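Local coordinates for protein N-acetylmuramoyl-L-alanine amidase AmiD (Escherichia coli, PDB 3D2Y) that hydrolyses the amide link between N-acetylmuramoyl residues and L-amino acids in cell-wall glycopeptides, using one zinc ion, at residues 55-60 with 135-140; 70-75 with 127-132; 117-122 with 237-242; 149-152 with 157-160; 205-210 with 225-230. All coordinates share one frame; numbering follows the deposited sequence. Where two conformers were deposited one is given.

Contact 1 (55-60 with 135-140)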
# COMPACT_ATOMS: atom_id res chain seq x y z
N SER A 55 -11.35 -1.58 -8.66
CA SER A 55 -9.88 -1.54 -8.58
C SER A 55 -9.35 -1.76 -9.98
O SER A 55 -10.09 -2.24 -10.86
CB SER A 55 -9.34 -2.62 -7.63
OG SER A 55 -9.73 -3.92 -8.09
N HIS A 56 -8.08 -1.44 -10.20
CA HIS A 56 -7.47 -1.67 -11.52
C HIS A 56 -7.21 -3.13 -11.81
O HIS A 56 -7.45 -3.58 -12.92
CB HIS A 56 -6.19 -0.89 -11.68
CG HIS A 56 -6.37 0.58 -11.52
ND1 HIS A 56 -6.27 1.23 -10.30
CD2 HIS A 56 -6.64 1.54 -12.43
CE1 HIS A 56 -6.48 2.52 -10.47
NE2 HIS A 56 -6.71 2.74 -11.76
N TYR A 57 -6.77 -3.87 -10.79
CA TYR A 57 -6.52 -5.29 -10.95
C TYR A 57 -7.19 -6.14 -9.85
O TYR A 57 -7.40 -5.71 -8.71
CB TYR A 57 -5.01 -5.55 -10.99
CG TYR A 57 -4.28 -4.79 -12.07
CD1 TYR A 57 -4.19 -5.32 -13.36
CD2 TYR A 57 -3.68 -3.57 -11.80
CE1 TYR A 57 -3.52 -4.64 -14.36
CE2 TYR A 57 -3.00 -2.86 -12.81
CZ TYR A 57 -2.94 -3.42 -14.09
OH TYR A 57 -2.30 -2.85 -15.14
N LEU A 58 -7.59 -7.32 -10.26
CA LEU A 58 -8.10 -8.34 -9.35
C LEU A 58 -7.33 -9.66 -9.57
O LEU A 58 -7.38 -10.25 -10.68
CB LEU A 58 -9.62 -8.54 -9.55
CG LEU A 58 -10.34 -9.66 -8.76
CD1 LEU A 58 -10.28 -9.48 -7.22
CD2 LEU A 58 -11.80 -9.73 -9.21
N VAL A 59 -6.60 -10.11 -8.54
CA VAL A 59 -5.78 -11.32 -8.61
C VAL A 59 -6.50 -12.47 -7.88
O VAL A 59 -6.73 -12.36 -6.68
CB VAL A 59 -4.37 -11.13 -7.99
CG1 VAL A 59 -3.48 -12.36 -8.35
CG2 VAL A 59 -3.71 -9.79 -8.53
N PRO A 60 -6.86 -13.57 -8.60
CA PRO A 60 -7.48 -14.68 -7.85
C PRO A 60 -6.51 -15.25 -6.78
O PRO A 60 -5.31 -15.04 -6.85
CB PRO A 60 -7.74 -15.74 -8.95
CG PRO A 60 -7.70 -15.04 -10.22
CD PRO A 60 -6.72 -13.90 -10.02
N LYS A 135 6.10 -5.23 -10.31
CA LYS A 135 7.36 -4.77 -10.89
C LYS A 135 7.11 -3.92 -12.14
O LYS A 135 7.73 -2.88 -12.33
CB LYS A 135 8.30 -5.96 -11.20
CG LYS A 135 8.87 -6.59 -9.92
CD LYS A 135 9.77 -7.77 -10.18
CE LYS A 135 11.22 -7.37 -10.06
NZ LYS A 135 12.07 -8.52 -9.55
N ASP A 136 6.18 -4.36 -12.99
CA ASP A 136 5.92 -3.66 -14.23
C ASP A 136 5.33 -2.30 -13.90
O ASP A 136 5.76 -1.27 -14.47
CB ASP A 136 4.97 -4.42 -15.14
CG ASP A 136 5.65 -5.57 -15.89
OD1 ASP A 136 6.91 -5.74 -15.87
OD2 ASP A 136 4.89 -6.32 -16.52
N ILE A 137 4.40 -2.29 -12.97
CA ILE A 137 3.75 -1.03 -12.57
C ILE A 137 4.72 -0.03 -11.99
O ILE A 137 4.76 1.15 -12.42
CB ILE A 137 2.54 -1.28 -11.61
CG1 ILE A 137 1.49 -2.11 -12.32
CG2 ILE A 137 1.89 0.06 -11.23
CD1 ILE A 137 0.46 -2.71 -11.35
N ILE A 138 5.53 -0.51 -11.04
CA ILE A 138 6.60 0.28 -10.41
C ILE A 138 7.62 0.82 -11.44
O ILE A 138 7.98 1.99 -11.37
CB ILE A 138 7.29 -0.55 -9.30
CG1 ILE A 138 6.32 -0.73 -8.11
CG2 ILE A 138 8.63 0.07 -8.92
CD1 ILE A 138 6.60 -1.94 -7.24
N ALA A 139 8.05 -0.00 -12.41
CA ALA A 139 8.89 0.48 -13.52
C ALA A 139 8.24 1.54 -14.37
O ALA A 139 8.88 2.56 -14.74
CB ALA A 139 9.39 -0.72 -14.43
N ARG A 140 6.97 1.30 -14.73
CA ARG A 140 6.27 2.16 -15.68
C ARG A 140 6.21 3.63 -15.20
O ARG A 140 6.41 4.56 -16.00
CB ARG A 140 4.88 1.58 -15.95
CG ARG A 140 4.11 2.33 -17.01
CD ARG A 140 3.24 1.41 -17.81
NE ARG A 140 2.39 0.60 -16.96
CZ ARG A 140 2.37 -0.73 -16.94
NH1 ARG A 140 3.15 -1.42 -17.77
NH2 ARG A 140 1.55 -1.36 -16.11

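Contact 2 (70-75 with 127-132)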
# COMPACT_ATOMS: atom_id res chain seq x y z
N PRO A 70 0.19 -16.92 -15.10
CA PRO A 70 -1.03 -16.68 -14.32
C PRO A 70 -1.86 -15.57 -14.96
O PRO A 70 -1.31 -14.59 -15.46
CB PRO A 70 -0.49 -16.19 -12.97
CG PRO A 70 0.86 -15.56 -13.32
CD PRO A 70 1.40 -16.53 -14.35
N ARG A 71 -3.18 -15.75 -14.97
CA ARG A 71 -4.08 -14.75 -15.52
C ARG A 71 -4.61 -13.87 -14.39
O ARG A 71 -5.09 -14.36 -13.37
CB ARG A 71 -5.23 -15.39 -16.33
CG ARG A 71 -6.34 -14.45 -16.80
CD ARG A 71 -7.37 -15.14 -17.66
NE ARG A 71 -6.86 -15.49 -19.00
CZ ARG A 71 -7.57 -16.06 -19.97
NH1 ARG A 71 -8.85 -16.41 -19.78
NH2 ARG A 71 -7.00 -16.33 -21.13
N ILE A 72 -4.50 -12.57 -14.60
CA ILE A 72 -4.98 -11.55 -13.66
C ILE A 72 -6.02 -10.69 -14.39
O ILE A 72 -5.89 -10.44 -15.58
CB ILE A 72 -3.77 -10.66 -13.20
CG1 ILE A 72 -2.73 -11.47 -12.42
CG2 ILE A 72 -4.23 -9.45 -12.38
CD1 ILE A 72 -1.39 -10.72 -12.23
N TRP A 73 -7.05 -10.22 -13.67
CA TRP A 73 -8.15 -9.46 -14.28
C TRP A 73 -7.85 -7.98 -14.16
O TRP A 73 -7.47 -7.53 -13.09
CB TRP A 73 -9.49 -9.83 -13.62
CG TRP A 73 -10.18 -10.98 -14.33
CD1 TRP A 73 -11.26 -10.90 -15.14
CD2 TRP A 73 -9.80 -12.36 -14.30
NE1 TRP A 73 -11.62 -12.14 -15.60
CE2 TRP A 73 -10.74 -13.06 -15.10
CE3 TRP A 73 -8.78 -13.08 -13.65
CZ2 TRP A 73 -10.67 -14.45 -15.31
CZ3 TRP A 73 -8.71 -14.47 -13.85
CH2 TRP A 73 -9.66 -15.14 -14.68
N GLN A 74 -7.93 -7.25 -15.27
CA GLN A 74 -7.80 -5.78 -15.24
C GLN A 74 -9.17 -5.18 -15.51
O GLN A 74 -9.83 -5.51 -16.50
CB GLN A 74 -6.69 -5.22 -16.16
CG GLN A 74 -6.65 -3.65 -16.18
CD GLN A 74 -5.57 -3.02 -17.02
OE1 GLN A 74 -5.25 -1.83 -16.85
NE2 GLN A 74 -4.99 -3.78 -17.92
N LEU A 75 -9.62 -4.34 -14.58
CA LEU A 75 -10.98 -3.86 -14.58
C LEU A 75 -11.08 -2.40 -15.00
O LEU A 75 -12.14 -1.95 -15.39
CB LEU A 75 -11.59 -4.02 -13.17
CG LEU A 75 -11.58 -5.42 -12.56
CD1 LEU A 75 -12.15 -5.37 -11.17
CD2 LEU A 75 -12.41 -6.43 -13.42
N ILE A 127 0.90 -14.60 -4.68
CA ILE A 127 2.07 -13.72 -4.50
C ILE A 127 2.97 -13.83 -5.75
O ILE A 127 3.47 -12.82 -6.30
CB ILE A 127 2.83 -14.13 -3.19
CG1 ILE A 127 1.90 -14.03 -1.94
CG2 ILE A 127 4.12 -13.34 -3.03
CD1 ILE A 127 1.25 -12.62 -1.72
N GLN A 128 3.13 -15.06 -6.24
CA GLN A 128 3.99 -15.28 -7.41
C GLN A 128 3.49 -14.53 -8.66
O GLN A 128 4.28 -14.04 -9.49
CB GLN A 128 4.15 -16.80 -7.68
CG GLN A 128 5.17 -17.56 -6.75
CD GLN A 128 6.43 -16.76 -6.41
OE1 GLN A 128 6.60 -16.29 -5.27
NE2 GLN A 128 7.32 -16.58 -7.38
N ALA A 129 2.16 -14.45 -8.80
CA ALA A 129 1.48 -13.72 -9.89
C ALA A 129 1.61 -12.21 -9.69
O ALA A 129 1.85 -11.44 -10.66
CB ALA A 129 0.01 -14.14 -9.93
N LEU A 130 1.44 -11.79 -8.44
CA LEU A 130 1.56 -10.35 -8.05
C LEU A 130 2.91 -9.73 -8.36
O LEU A 130 2.95 -8.59 -8.81
CB LEU A 130 1.25 -10.21 -6.57
CG LEU A 130 1.34 -8.82 -5.94
CD1 LEU A 130 0.45 -7.79 -6.70
CD2 LEU A 130 1.03 -8.91 -4.44
N ILE A 131 4.00 -10.45 -8.09
CA ILE A 131 5.37 -9.89 -8.21
C ILE A 131 5.66 -9.24 -9.59
O ILE A 131 5.99 -8.08 -9.63
CB ILE A 131 6.46 -10.94 -7.72
CG1 ILE A 131 6.32 -11.12 -6.20
CG2 ILE A 131 7.91 -10.53 -8.17
CD1 ILE A 131 7.11 -12.38 -5.57
N PRO A 132 5.51 -9.98 -10.72
CA PRO A 132 5.79 -9.35 -12.04
C PRO A 132 4.84 -8.20 -12.43
O PRO A 132 5.25 -7.28 -13.14
CB PRO A 132 5.69 -10.53 -13.01
CG PRO A 132 4.81 -11.51 -12.30
CD PRO A 132 5.16 -11.40 -10.87

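Contact 3 (117-122 with 237-242)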
# COMPACT_ATOMS: atom_id res chain seq x y z
N LYS A 117 -9.39 -12.03 16.34
CA LYS A 117 -9.39 -11.72 14.93
C LYS A 117 -8.23 -12.49 14.26
O LYS A 117 -7.06 -12.21 14.55
CB LYS A 117 -9.24 -10.21 14.76
CG LYS A 117 -10.10 -9.63 13.68
CD LYS A 117 -9.68 -8.23 13.29
CE LYS A 117 -10.80 -7.23 13.56
NZ LYS A 117 -10.75 -6.02 12.68
N TYR A 118 -8.56 -13.48 13.43
CA TYR A 118 -7.57 -14.35 12.79
C TYR A 118 -7.58 -13.99 11.32
O TYR A 118 -8.65 -13.89 10.72
CB TYR A 118 -7.93 -15.84 12.93
CG TYR A 118 -7.45 -16.57 14.20
CD1 TYR A 118 -6.17 -17.14 14.28
CD2 TYR A 118 -8.31 -16.73 15.29
CE1 TYR A 118 -5.75 -17.83 15.45
CE2 TYR A 118 -7.91 -17.41 16.45
CZ TYR A 118 -6.63 -17.96 16.53
OH TYR A 118 -6.27 -18.63 17.70
N PHE A 119 -6.40 -13.77 10.73
CA PHE A 119 -6.31 -13.42 9.31
C PHE A 119 -6.01 -14.68 8.48
O PHE A 119 -5.60 -15.68 9.04
CB PHE A 119 -5.23 -12.35 9.10
CG PHE A 119 -5.65 -10.96 9.51
CD1 PHE A 119 -6.15 -10.05 8.58
CD2 PHE A 119 -5.50 -10.53 10.83
CE1 PHE A 119 -6.51 -8.75 8.95
CE2 PHE A 119 -5.88 -9.25 11.22
CZ PHE A 119 -6.35 -8.34 10.29
N ALA A 120 -6.18 -14.61 7.16
CA ALA A 120 -6.01 -15.77 6.26
C ALA A 120 -4.67 -15.68 5.54
O ALA A 120 -4.33 -14.62 5.04
CB ALA A 120 -7.11 -15.76 5.24
N PRO A 121 -3.90 -16.78 5.49
CA PRO A 121 -2.63 -16.75 4.77
C PRO A 121 -2.80 -16.48 3.27
O PRO A 121 -3.82 -16.85 2.69
CB PRO A 121 -2.07 -18.17 5.02
CG PRO A 121 -2.74 -18.60 6.29
CD PRO A 121 -4.13 -18.08 6.14
N PHE A 122 -1.82 -15.84 2.65
CA PHE A 122 -1.87 -15.66 1.20
C PHE A 122 -1.27 -16.84 0.43
O PHE A 122 -0.11 -17.27 0.68
CB PHE A 122 -1.15 -14.36 0.83
CG PHE A 122 -1.90 -13.11 1.27
CD1 PHE A 122 -1.82 -12.67 2.60
CD2 PHE A 122 -2.74 -12.43 0.39
CE1 PHE A 122 -2.52 -11.52 3.06
CE2 PHE A 122 -3.46 -11.30 0.83
CZ PHE A 122 -3.34 -10.86 2.19
N THR A 237 4.69 -9.40 13.87
CA THR A 237 4.68 -10.29 15.04
C THR A 237 3.84 -9.78 16.21
O THR A 237 3.31 -10.59 16.99
CB THR A 237 6.12 -10.60 15.53
OG1 THR A 237 6.79 -9.38 15.92
CG2 THR A 237 6.90 -11.31 14.42
N LEU A 238 3.71 -8.46 16.34
CA LEU A 238 2.79 -7.88 17.32
C LEU A 238 2.29 -6.55 16.83
O LEU A 238 3.08 -5.63 16.62
CB LEU A 238 3.44 -7.72 18.70
CG LEU A 238 2.55 -7.15 19.82
CD1 LEU A 238 1.44 -8.12 20.21
CD2 LEU A 238 3.37 -6.80 21.04
N TYR A 239 0.97 -6.49 16.62
CA TYR A 239 0.29 -5.35 16.01
C TYR A 239 -0.86 -4.90 16.91
O TYR A 239 -1.95 -4.59 16.44
CB TYR A 239 -0.20 -5.70 14.57
CG TYR A 239 -0.96 -7.00 14.41
CD1 TYR A 239 -2.35 -7.04 14.55
CD2 TYR A 239 -0.29 -8.21 14.12
CE1 TYR A 239 -3.07 -8.26 14.39
CE2 TYR A 239 -1.00 -9.44 13.96
CZ TYR A 239 -2.38 -9.44 14.09
OH TYR A 239 -3.05 -10.63 13.96
N ASN A 240 -0.61 -4.89 18.21
CA ASN A 240 -1.59 -4.43 19.20
C ASN A 240 -1.73 -2.91 19.33
O ASN A 240 -2.61 -2.43 20.03
CB ASN A 240 -1.34 -5.08 20.59
CG ASN A 240 -0.07 -4.58 21.26
OD1 ASN A 240 0.75 -3.87 20.64
ND2 ASN A 240 0.08 -4.91 22.55
N GLY A 241 -0.86 -2.16 18.64
CA GLY A 241 -1.03 -0.73 18.55
C GLY A 241 -0.44 0.05 19.70
O GLY A 241 -0.77 1.22 19.87
N GLU A 242 0.38 -0.64 20.50
CA GLU A 242 1.18 -0.06 21.61
C GLU A 242 2.60 0.31 21.18
O GLU A 242 3.33 -0.47 20.55
CB GLU A 242 1.23 -1.04 22.79
CG GLU A 242 -0.14 -1.37 23.38
CD GLU A 242 -0.83 -0.19 24.06
OE1 GLU A 242 -2.05 -0.27 24.28
OE2 GLU A 242 -0.16 0.82 24.41

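Contact 4 (149-152 with 157-160)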
# COMPACT_ATOMS: atom_id res chain seq x y z
N VAL A 149 1.93 0.52 -0.76
CA VAL A 149 1.33 0.63 0.58
C VAL A 149 0.15 -0.29 0.71
O VAL A 149 -0.42 -0.77 -0.31
CB VAL A 149 0.84 2.08 0.90
CG1 VAL A 149 2.05 3.07 1.01
CG2 VAL A 149 -0.22 2.56 -0.19
N ALA A 150 -0.18 -0.53 1.96
CA ALA A 150 -1.42 -1.17 2.34
C ALA A 150 -2.53 -0.14 2.32
O ALA A 150 -2.33 1.02 2.61
CB ALA A 150 -1.29 -1.72 3.79
N HIS A 151 -3.73 -0.60 2.03
CA HIS A 151 -4.89 0.27 2.23
C HIS A 151 -4.94 0.77 3.69
O HIS A 151 -5.34 1.92 3.98
CB HIS A 151 -6.11 -0.55 1.96
CG HIS A 151 -7.37 0.24 1.75
ND1 HIS A 151 -8.61 -0.36 1.68
CD2 HIS A 151 -7.58 1.56 1.55
CE1 HIS A 151 -9.53 0.55 1.43
NE2 HIS A 151 -8.93 1.73 1.37
N ALA A 152 -4.59 -0.11 4.64
CA ALA A 152 -4.61 0.29 6.07
C ALA A 152 -3.66 1.43 6.30
O ALA A 152 -3.86 2.26 7.19
CB ALA A 152 -4.24 -0.92 6.99
N GLN A 157 -7.85 4.27 10.20
CA GLN A 157 -9.04 4.20 11.09
C GLN A 157 -10.13 3.33 10.48
O GLN A 157 -11.07 2.97 11.19
CB GLN A 157 -9.66 5.58 11.34
CG GLN A 157 -8.72 6.64 11.94
CD GLN A 157 -8.13 6.20 13.27
OE1 GLN A 157 -8.81 5.55 14.07
NE2 GLN A 157 -6.88 6.56 13.52
N ARG A 158 -10.05 3.06 9.17
CA ARG A 158 -11.17 2.43 8.45
C ARG A 158 -10.89 1.02 8.00
O ARG A 158 -11.84 0.24 7.80
CB ARG A 158 -11.59 3.25 7.22
CG ARG A 158 -12.14 4.66 7.55
CD ARG A 158 -12.76 5.35 6.32
NE ARG A 158 -11.84 5.47 5.18
CZ ARG A 158 -11.91 4.69 4.10
NH1 ARG A 158 -12.86 3.77 4.02
NH2 ARG A 158 -11.06 4.83 3.08
N LYS A 159 -9.62 0.73 7.72
CA LYS A 159 -9.24 -0.53 7.02
C LYS A 159 -8.05 -1.23 7.66
O LYS A 159 -7.17 -0.58 8.25
CB LYS A 159 -8.91 -0.23 5.55
CG LYS A 159 -10.03 0.40 4.77
CD LYS A 159 -11.18 -0.56 4.49
CE LYS A 159 -12.35 0.19 3.91
NZ LYS A 159 -13.30 -0.84 3.33
N ASP A 160 -8.03 -2.55 7.50
CA ASP A 160 -6.90 -3.39 7.93
C ASP A 160 -6.12 -4.00 6.76
O ASP A 160 -5.01 -4.54 6.96
CB ASP A 160 -7.46 -4.55 8.78
CG ASP A 160 -7.80 -4.12 10.20
OD1 ASP A 160 -7.44 -3.00 10.57
OD2 ASP A 160 -8.44 -4.90 10.94

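Contact 5 (205-210 with 225-230)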
# COMPACT_ATOMS: atom_id res chain seq x y z
N GLU A 205 4.57 11.05 15.88
CA GLU A 205 5.24 12.02 15.06
C GLU A 205 5.99 11.35 13.91
O GLU A 205 5.84 11.75 12.76
CB GLU A 205 6.18 12.93 15.87
CG GLU A 205 7.01 13.84 14.97
CD GLU A 205 8.07 14.64 15.72
OE1 GLU A 205 7.90 14.90 16.94
OE2 GLU A 205 9.07 15.02 15.08
N LEU A 206 6.78 10.33 14.23
CA LEU A 206 7.56 9.59 13.25
C LEU A 206 6.62 8.96 12.18
O LEU A 206 6.90 9.01 10.99
CB LEU A 206 8.38 8.47 13.92
CG LEU A 206 9.47 8.95 14.91
CD1 LEU A 206 10.14 7.72 15.49
CD2 LEU A 206 10.55 9.86 14.29
N LEU A 207 5.53 8.35 12.64
CA LEU A 207 4.60 7.73 11.70
C LEU A 207 3.94 8.76 10.79
O LEU A 207 3.82 8.53 9.57
CB LEU A 207 3.55 6.89 12.45
CG LEU A 207 4.16 5.80 13.31
CD1 LEU A 207 3.02 4.91 13.86
CD2 LEU A 207 5.22 4.97 12.55
N ALA A 208 3.59 9.91 11.38
CA ALA A 208 3.05 11.03 10.61
C ALA A 208 4.01 11.38 9.50
O ALA A 208 3.60 11.54 8.35
CB ALA A 208 2.81 12.27 11.52
N ARG A 209 5.28 11.54 9.84
CA ARG A 209 6.26 11.99 8.87
C ARG A 209 6.58 10.94 7.82
O ARG A 209 6.88 11.31 6.68
CB ARG A 209 7.56 12.44 9.55
CG ARG A 209 7.44 13.66 10.51
CD ARG A 209 7.17 15.02 9.83
NE ARG A 209 5.83 15.13 9.26
CZ ARG A 209 4.71 15.45 9.93
NH1 ARG A 209 4.73 15.75 11.22
NH2 ARG A 209 3.55 15.49 9.28
N TYR A 210 6.51 9.67 8.21
CA TYR A 210 6.68 8.56 7.27
C TYR A 210 5.51 8.49 6.27
O TYR A 210 5.71 8.14 5.10
CB TYR A 210 6.96 7.20 7.94
CG TYR A 210 7.28 6.12 6.89
CD1 TYR A 210 8.50 6.12 6.21
CD2 TYR A 210 6.32 5.17 6.52
CE1 TYR A 210 8.78 5.15 5.25
CE2 TYR A 210 6.60 4.20 5.49
CZ TYR A 210 7.83 4.21 4.90
OH TYR A 210 8.11 3.31 3.89
N ARG A 225 -5.03 2.52 16.32
CA ARG A 225 -5.26 2.10 14.96
C ARG A 225 -4.10 2.53 14.05
O ARG A 225 -3.67 1.77 13.18
CB ARG A 225 -6.62 2.58 14.44
CG ARG A 225 -7.83 1.84 15.04
CD ARG A 225 -8.57 0.89 14.06
NE ARG A 225 -7.78 0.52 12.87
CZ ARG A 225 -8.22 -0.11 11.77
NH1 ARG A 225 -9.49 -0.47 11.63
NH2 ARG A 225 -7.35 -0.34 10.79
N VAL A 226 -3.56 3.73 14.27
CA VAL A 226 -2.44 4.19 13.42
C VAL A 226 -1.22 3.27 13.65
O VAL A 226 -0.59 2.80 12.70
CB VAL A 226 -2.09 5.65 13.64
CG1 VAL A 226 -0.86 6.05 12.85
CG2 VAL A 226 -3.26 6.53 13.23
N ILE A 227 -0.94 2.97 14.92
CA ILE A 227 0.29 2.27 15.26
C ILE A 227 0.12 0.83 14.80
O ILE A 227 1.04 0.22 14.24
CB ILE A 227 0.60 2.37 16.77
CG1 ILE A 227 1.09 3.79 17.14
CG2 ILE A 227 1.69 1.39 17.13
CD1 ILE A 227 1.00 4.21 18.66
N MET A 228 -1.08 0.32 14.99
CA MET A 228 -1.45 -1.02 14.54
C MET A 228 -1.27 -1.18 13.02
O MET A 228 -0.69 -2.18 12.56
CB MET A 228 -2.89 -1.30 14.97
CG MET A 228 -3.41 -2.69 14.67
SD MET A 228 -5.18 -2.86 15.11
CE MET A 228 -5.41 -1.75 16.50
N ALA A 229 -1.79 -0.22 12.24
CA ALA A 229 -1.62 -0.22 10.78
C ALA A 229 -0.12 -0.34 10.38
O ALA A 229 0.25 -1.13 9.49
CB ALA A 229 -2.26 1.02 10.18
N PHE A 230 0.73 0.40 11.07
CA PHE A 230 2.16 0.43 10.80
C PHE A 230 2.79 -0.95 11.12
O PHE A 230 3.63 -1.49 10.34
CB PHE A 230 2.81 1.55 11.63
CG PHE A 230 4.30 1.60 11.52
CD1 PHE A 230 4.90 2.04 10.34
CD2 PHE A 230 5.12 1.25 12.62
CE1 PHE A 230 6.30 2.09 10.23
CE2 PHE A 230 6.52 1.29 12.52
CZ PHE A 230 7.11 1.71 11.31

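Contact 1 (55-60 with 135-140)
The phenol ring of Tyr-57 meets the methyl end of Ile-137 and lies close to the guanidinium of Arg-140. Ile-137 CD1 approaches ring atom CE2 of Tyr-57 at 3.8 Å and comes in obliquely. One face of the Arg-140 guanidinium has Asp-136 O, from its own helix, 4.2 Å above its centre. The Tyr-57 and Ile-137 side chains lie alongside each other, running opposite ways. In Ile-137, CG1 lies beside the backbone N (chi1 -62°) and chi2 is extended at 165°. This carries CD1 out from the helix to the ring. The polar ends do not bond to each other: Tyr-57 OH and Arg-140 NH2 are 4.2 Å apart. Both turn instead to Glu-78, which lies outside the two segments. Glu-78 OE2 is hydrogen-bonded to Tyr-57 OH and forms a salt bridge with Arg-140 NH2. The carboxylate thus links strand and helix beside the apolar contact, and its charge probably stabilises the arginine. Within the sheet, Tyr-57 also packs on Ile-103 and Gln-74, while Ile-137 rests on Ile-101. The contact lays helix 124-141 against strands 57-59 and 100-105 of the mixed central sheet, the helix-on-sheet packing of the N-acetylmuramoyl-L-alanine amidase 2 fold.

Contact 2 (70-75 with 127-132)
Pro-70 and Ala-129 bring the two backbones close, with CA atoms 5.9 Å apart, where the chain leading into strand 73-74 passes helix 124-141. The small side chain of Ala-129 permits this approach. Its CB touches Pro-70 CB at 3.7 Å and Pro-70 CG at 3.8 Å, so the methyl rests against the CB-CG side of the pyrrolidine ring. Ile-72 comes from two residues further on. Its CG1 branch lies beside the backbone N (chi1 -64°) and runs on extended (chi2 167°), which points CD1 at the helix. That methyl stops 3.7 Å from the carbonyl oxygen of Ala-129 and 4.4 Å from Ala-129 CB. Ile-72 and Pro-70 therefore meet the same helix residue. Arg-71, between them, turns its side chain away and makes a cation-pi contact with Tyr-66. Pro-63 adds to the apolar patch by touching both Pro-70 and Ala-129, and Ile-72 also packs on Val-59 of strand 57-59. The helix is kinked at Pro-132, whose N has no bond to the preceding turn. The touching groups are methyl and ring carbons and one backbone carbonyl oxygen, so the join rests on shape and on partial burial of apolar surface.

Contact 3 (117-122 with 237-242)
Tyr-239 has CG between its backbone N and carbonyl carbon (chi1 49°), which sends the ring toward Phe-119. Phe-119 has CG beside the backbone N (chi1 -76°) and its ring reaches back past the tyrosine. The two side chains run in opposite directions. The hydroxyl does most of the touching: Tyr-239 OH is 4.0 Å from Phe-119 CD2 and 4.2 Å from Phe-119 CE2. The rings come near each other at Phe-119 CE2 and Tyr-239 CE1, 4.4 Å apart. Lys-117 O is 4.4 Å from Tyr-239 OH, too far for a hydrogen bond. Phe-119 sits on strand 116-119, the second strand of a beta hairpin with 110-113. Across that hairpin it stacks edge-to-face with Trp-110. Lys-117 makes a cation-pi contact with the same indole, while its NZ forms a salt bridge with Asp-160. Phe-119 also lies about 4 Å, between nearest side-chain atoms, from Tyr-36 of the substrate-binding site. Both rings of the contact pack on Pro-164. After Tyr-239 the chain makes an Asx turn: Glu-242 N donates to Asn-240 OD1 at 3.3 Å, from above the carbonyl plane. Gln-231 of helix 220-234 holds this turn, OE1 bonded to Gly-241 N and NE2 to Glu-242 O.

Contact 4 (149-152 with 157-160)
His-151 ND1 is hydrogen-bonded to Asp-161 OD2 in this model, and Lys-159 lies over a face of the same ring. The other ring nitrogen, NE2, is hydrogen-bonded to Ala-85 O. The side chain of Lys-159 turns to cover the ring. Its CG stands 3.6 Å from the centroid of the His-151 ring, 23° off the normal, in a CH-pi contact displaced toward the CE1-ND1 part. A bend at chi2 (-71°) lets Lys-159 CD follow, 3.6 Å from His-151 CE1. NZ then passes beyond the ring and hydrogen-bonds the backbone of the bound peptide, which Arg-158 NH1 also does. This fits the role of Lys-159 as transition-state stabiliser beside His-151, which with His-35 and Asp-161 binds the catalytic zinc. Ala-152 CB lies 3.2 Å from Lys-159 O, a tight approach, and Ala-152 CA makes a CA-H...O contact with the same oxygen at 3.5 Å. Arg-158 NH2 is 4.1 Å from His-151 NE2 without bonding to it, and is held by Ile-87 O. His-151 follows the edge strand 148-150, which pairs with strand 31-36, and meets His-35 edge-to-face. Met-232 of helix 220-234 packs on Ala-152 and Asp-160.

Contact 5 (205-210 with 225-230)
Leu-207 is the residue of helix 200-210 that reaches helix 220-234 here, and its two methyls do different work. CD2 sits over the centre of the Phe-230 ring, 3.5 Å from the centroid and 7° off the normal, a nearly ideal CH-pi contact. CD1 drops beside the ring's stem and the turn before it. It lies 4.0 Å from Phe-230 CB, 4.0 Å from Ile-227 CG1 and 4.2 Å from Val-226 CG1. In Phe-230 a chi1 of 175° carries the ring toward Leu-207, and chi2 then turns its face to CD2. One turn on, Tyr-210 also points toward the second helix without touching it. It packs on Leu-254 of helix 245-258, which also touches Phe-230. The segment axes pass 10.8 Å apart at 61°. This is the buried joint of a C-terminal group of helices, built from aliphatic and aromatic carbon, so it depends on close fit and exclusion of water.

Overall arrangement
Contacts 1 and 2 lie side by side, centres 7 Å apart. They share helix 124-141 and the neighbouring antiparallel strands 57-59 and 73-74, and contact 2 is nested within the loop that contact 1 closes. Contact 4 comes later in the chain, at the other edge strand of the same sheet, 148-150, and carries the zinc ligand His-151 and the transition-state stabiliser Lys-159. Contact 5 is about 26 Å from contact 1, between centres, on the opposite side of the chain's centre. Asp-160 joins contact 4 to Lys-117 of contact 3 by a salt bridge, and Ala-152 packs on Ala-229 of contact 5. Contact 3 encloses contacts 4 and 5 along the chain. The C-terminal helices are thereby joined to the catalytic domain beside its active site.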